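Local coordinates for reticulocyte binding protein (Streptococcus agalactiae COH1, PDB 3FAW), which is a cell-wall-anchored pullulanase that probably hydrolyses the alpha-1,6 branch linkages of pullulan, glycogen and related alpha-glucans, at residues Ile207-Pro219 with Lys397-Tyr409. Numbering follows the deposited sequence.
Sequences IKRGKDKVKILDP and KTYLFEDIEPNYY
I216 presses against I404 where a beta hairpin of the carbohydrate-binding module 48 domain, strands 202-209 and 212-216 joined by a type II' turn, meets the short helix 399-402 and the loop after it in the TIM-barrel catalytic domain. Branched aliphatic side chains suit this buried seam. The two cross at about a right angle, CD1 of I216 lying 3.8 Å from CG1 of I404. CD1 of I207 lies 3.5 Å from O of I404. With CG1 of I404 anti to its own carbonyl carbon (chi1 -59°) and CD1 extended beyond it (chi2 175°), CD1 meets CD of P219 tip to tip at 3.8 Å. The compact proline ring also sets its CB 3.6 Å from CE1 of F401. Nearer the turn, V214 crosses the D403 side chain at about a right angle; CG2 of I216 lies 3.4 Å from CB of D403.

Polar contacts centre on R209. Its long side chain bends at chi3 (-65°) and brings the guanidinium end-on to one backbone oxygen: NH1 and NH2 both donate to O of D403, which lies in the guanidinium plane, both from the same face of the carbonyl. The aliphatic ring of P406 packs its CD over the centre of one guanidinium face. The carboxylate of D403 turns instead to K237, in a salt bridge.

One water links NH1 of R209 to OE1 of E405, which also bonds S154; another joins O of K215 to OD2 of D403. Two more donate to O of L400 at 2.7 and 2.9 Å, the first accepting from N of L217 and the second donating to O of L217.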
# COMPACT_ATOMS: atom_id res chain seq x y z
N ILE A 207 26.14 7.53 -16.13
CA ILE A 207 25.66 7.35 -17.49
C ILE A 207 25.95 8.61 -18.30
O ILE A 207 25.66 9.71 -17.85
CB ILE A 207 24.14 7.06 -17.52
CG1 ILE A 207 23.83 5.79 -16.71
CG2 ILE A 207 23.65 6.88 -18.96
CD1 ILE A 207 22.37 5.39 -16.73
N LYS A 208 26.52 8.43 -19.48
CA LYS A 208 26.79 9.54 -20.39
C LYS A 208 25.90 9.43 -21.62
O LYS A 208 25.84 8.38 -22.27
CB LYS A 208 28.26 9.53 -20.81
CG LYS A 208 28.71 10.79 -21.54
CD LYS A 208 30.21 10.75 -21.82
CE LYS A 208 30.66 11.97 -22.61
NZ LYS A 208 32.14 12.00 -22.79
N ARG A 209 25.18 10.52 -21.91
CA ARG A 209 24.42 10.66 -23.16
C ARG A 209 24.78 12.02 -23.76
O ARG A 209 24.23 13.05 -23.37
CB ARG A 209 22.92 10.59 -22.89
CG ARG A 209 22.40 9.21 -22.57
CD ARG A 209 20.89 9.22 -22.34
NE ARG A 209 20.54 10.01 -21.16
CZ ARG A 209 20.43 9.54 -19.91
NH1 ARG A 209 20.62 8.26 -19.64
NH2 ARG A 209 20.12 10.38 -18.94
N GLY A 210 25.70 12.01 -24.72
CA GLY A 210 26.23 13.24 -25.29
C GLY A 210 27.09 13.99 -24.28
O GLY A 210 28.01 13.41 -23.69
N LYS A 211 26.79 15.27 -24.08
CA LYS A 211 27.56 16.13 -23.18
C LYS A 211 27.26 15.87 -21.70
O LYS A 211 28.12 16.10 -20.84
CB LYS A 211 27.29 17.61 -23.51
CG LYS A 211 28.18 18.60 -22.78
CD LYS A 211 27.93 20.02 -23.25
CE LYS A 211 28.75 21.02 -22.45
NZ LYS A 211 28.55 22.42 -22.92
N ASP A 212 26.06 15.37 -21.40
CA ASP A 212 25.60 15.23 -20.01
C ASP A 212 26.05 13.92 -19.36
O ASP A 212 26.05 12.86 -19.99
CB ASP A 212 24.08 15.34 -19.96
CG ASP A 212 23.56 16.70 -20.43
OD1 ASP A 212 24.35 17.47 -21.02
OD2 ASP A 212 22.38 17.00 -20.20
N LYS A 213 26.44 14.02 -18.09
CA LYS A 213 26.74 12.85 -17.25
C LYS A 213 25.88 12.92 -15.99
O LYS A 213 25.69 13.99 -15.43
CB LYS A 213 28.21 12.84 -16.84
CG LYS A 213 29.19 12.47 -17.93
CD LYS A 213 30.62 12.49 -17.39
CE LYS A 213 31.65 12.15 -18.45
NZ LYS A 213 31.68 13.15 -19.55
N VAL A 214 25.38 11.77 -15.55
CA VAL A 214 24.61 11.71 -14.30
C VAL A 214 24.84 10.40 -13.54
O VAL A 214 25.04 9.35 -14.15
CB VAL A 214 23.10 11.94 -14.58
CG1 VAL A 214 22.47 10.73 -15.29
CG2 VAL A 214 22.36 12.27 -13.28
N LYS A 215 24.82 10.49 -12.21
CA LYS A 215 25.07 9.32 -11.35
C LYS A 215 23.75 8.76 -10.84
O LYS A 215 22.97 9.47 -10.18
CB LYS A 215 26.00 9.70 -10.20
CG LYS A 215 27.40 10.09 -10.68
CD LYS A 215 28.30 10.63 -9.57
CE LYS A 215 29.63 11.11 -10.14
NZ LYS A 215 30.57 11.65 -9.11
N ILE A 216 23.49 7.48 -11.13
CA ILE A 216 22.18 6.86 -10.86
C ILE A 216 22.24 5.69 -9.87
O ILE A 216 23.31 5.13 -9.61
CB ILE A 216 21.46 6.43 -12.18
CG1 ILE A 216 22.15 5.25 -12.87
CG2 ILE A 216 21.36 7.61 -13.15
CD1 ILE A 216 21.73 3.89 -12.36
N LEU A 217 21.08 5.34 -9.34
CA LEU A 217 20.94 4.24 -8.38
C LEU A 217 20.41 3.01 -9.09
O LEU A 217 19.36 3.07 -9.72
CB LEU A 217 19.98 4.64 -7.24
CG LEU A 217 19.49 3.53 -6.30
CD1 LEU A 217 20.67 2.78 -5.70
CD2 LEU A 217 18.59 4.09 -5.20
N ASP A 218 21.15 1.91 -9.00
CA ASP A 218 20.72 0.63 -9.56
C ASP A 218 19.31 0.30 -9.07
O ASP A 218 19.10 0.09 -7.87
CB ASP A 218 21.71 -0.47 -9.15
CG ASP A 218 21.47 -1.79 -9.85
OD1 ASP A 218 20.49 -1.92 -10.61
OD2 ASP A 218 22.27 -2.73 -9.63
N PRO A 219 18.32 0.26 -9.99
CA PRO A 219 16.96 -0.06 -9.55
C PRO A 219 16.78 -1.47 -8.98
O PRO A 219 15.86 -1.69 -8.21
CB PRO A 219 16.10 0.14 -10.82
CG PRO A 219 17.03 0.17 -11.94
CD PRO A 219 18.39 0.54 -11.44
N LYS A 397 11.33 10.86 -6.50
CA LYS A 397 11.92 11.84 -7.40
C LYS A 397 11.90 11.30 -8.82
O LYS A 397 12.35 10.18 -9.05
CB LYS A 397 13.37 12.14 -7.01
CG LYS A 397 13.55 12.77 -5.63
CD LYS A 397 12.98 14.18 -5.58
CE LYS A 397 13.35 14.87 -4.29
NZ LYS A 397 12.84 16.27 -4.25
N THR A 398 11.40 12.09 -9.76
CA THR A 398 11.31 11.68 -11.16
C THR A 398 12.67 11.25 -11.72
O THR A 398 12.75 10.33 -12.52
CB THR A 398 10.71 12.81 -12.04
OG1 THR A 398 9.40 13.14 -11.56
CG2 THR A 398 10.62 12.40 -13.50
N TYR A 399 13.74 11.91 -11.28
CA TYR A 399 15.08 11.60 -11.77
C TYR A 399 15.58 10.18 -11.44
O TYR A 399 16.43 9.65 -12.15
CB TYR A 399 16.10 12.68 -11.35
CG TYR A 399 16.37 12.82 -9.86
CD1 TYR A 399 17.02 11.82 -9.13
CD2 TYR A 399 16.02 13.99 -9.18
CE1 TYR A 399 17.28 11.97 -7.78
CE2 TYR A 399 16.29 14.15 -7.83
CZ TYR A 399 16.92 13.13 -7.13
OH TYR A 399 17.18 13.29 -5.79
N LEU A 400 15.05 9.57 -10.38
CA LEU A 400 15.47 8.22 -9.96
C LEU A 400 15.55 7.23 -11.12
O LEU A 400 16.50 6.46 -11.22
CB LEU A 400 14.53 7.67 -8.87
CG LEU A 400 14.85 8.11 -7.45
CD1 LEU A 400 13.65 7.90 -6.51
CD2 LEU A 400 16.09 7.36 -6.94
N PHE A 401 14.52 7.26 -11.97
CA PHE A 401 14.45 6.43 -13.17
C PHE A 401 14.69 7.23 -14.45
O PHE A 401 15.23 6.69 -15.42
CB PHE A 401 13.09 5.72 -13.24
CG PHE A 401 13.01 4.48 -12.39
CD1 PHE A 401 13.42 3.26 -12.88
CD2 PHE A 401 12.51 4.55 -11.09
CE1 PHE A 401 13.34 2.12 -12.11
CE2 PHE A 401 12.44 3.41 -10.31
CZ PHE A 401 12.85 2.19 -10.82
N GLU A 402 14.30 8.50 -14.47
CA GLU A 402 14.44 9.32 -15.68
C GLU A 402 15.90 9.54 -16.06
O GLU A 402 16.23 9.63 -17.24
CB GLU A 402 13.72 10.67 -15.52
CG GLU A 402 13.44 11.40 -16.84
CD GLU A 402 12.36 10.73 -17.69
OE1 GLU A 402 11.70 9.79 -17.22
OE2 GLU A 402 12.17 11.16 -18.86
N ASP A 403 16.78 9.64 -15.06
CA ASP A 403 18.21 9.72 -15.31
C ASP A 403 18.76 8.47 -16.00
O ASP A 403 19.72 8.56 -16.75
CB ASP A 403 18.99 9.93 -14.00
CG ASP A 403 18.87 11.34 -13.46
OD1 ASP A 403 18.43 12.25 -14.19
OD2 ASP A 403 19.24 11.54 -12.28
N ILE A 404 18.17 7.31 -15.72
CA ILE A 404 18.70 6.04 -16.22
C ILE A 404 18.42 5.90 -17.71
O ILE A 404 19.32 5.62 -18.50
CB ILE A 404 18.10 4.83 -15.47
CG1 ILE A 404 18.41 4.92 -13.97
CG2 ILE A 404 18.63 3.52 -16.06
CD1 ILE A 404 17.76 3.83 -13.14
N GLU A 405 17.15 6.09 -18.07
CA GLU A 405 16.71 6.03 -19.46
C GLU A 405 15.58 7.03 -19.63
O GLU A 405 14.52 6.86 -19.03
CB GLU A 405 16.24 4.62 -19.83
CG GLU A 405 15.66 4.46 -21.24
CD GLU A 405 16.65 4.74 -22.36
OE1 GLU A 405 17.87 4.58 -22.16
OE2 GLU A 405 16.21 5.11 -23.46
N PRO A 406 15.80 8.09 -20.43
CA PRO A 406 14.75 9.10 -20.56
C PRO A 406 13.60 8.62 -21.45
O PRO A 406 13.79 7.73 -22.29
CB PRO A 406 15.48 10.28 -21.20
CG PRO A 406 16.59 9.66 -21.97
CD PRO A 406 16.99 8.41 -21.23
N ASN A 407 12.42 9.20 -21.25
CA ASN A 407 11.26 8.91 -22.08
C ASN A 407 10.99 7.40 -22.17
O ASN A 407 10.95 6.85 -23.27
CB ASN A 407 11.44 9.50 -23.48
CG ASN A 407 12.00 10.91 -23.46
OD1 ASN A 407 11.30 11.86 -23.13
ND2 ASN A 407 13.26 11.05 -23.83
N TYR A 408 10.83 6.74 -21.03
CA TYR A 408 10.46 5.32 -21.05
C TYR A 408 9.75 4.80 -19.79
O TYR A 408 8.62 4.31 -19.87
CB TYR A 408 11.67 4.41 -21.33
CG TYR A 408 11.24 2.97 -21.27
CD1 TYR A 408 10.69 2.34 -22.39
CD2 TYR A 408 11.31 2.25 -20.08
CE1 TYR A 408 10.26 1.04 -22.33
CE2 TYR A 408 10.87 0.95 -20.01
CZ TYR A 408 10.34 0.34 -21.14
OH TYR A 408 9.90 -0.96 -21.07
N TYR A 409 10.43 4.88 -18.65
CA TYR A 409 9.99 4.20 -17.42
C TYR A 409 8.66 4.70 -16.88
O TYR A 409 7.86 3.93 -16.34
CB TYR A 409 11.05 4.34 -16.32
CG TYR A 409 12.15 3.30 -16.35
CD1 TYR A 409 11.88 1.96 -16.08
CD2 TYR A 409 13.47 3.66 -16.62
CE1 TYR A 409 12.88 1.00 -16.10
CE2 TYR A 409 14.48 2.71 -16.63
CZ TYR A 409 14.18 1.38 -16.37
OH TYR A 409 15.18 0.44 -16.37
O HOH W 1 20.21 5.74 -21.48
O HOH W 2 20.01 9.69 -10.46
O HOH W 3 18.80 7.14 -10.01
O HOH W 4 16.63 4.13 -9.46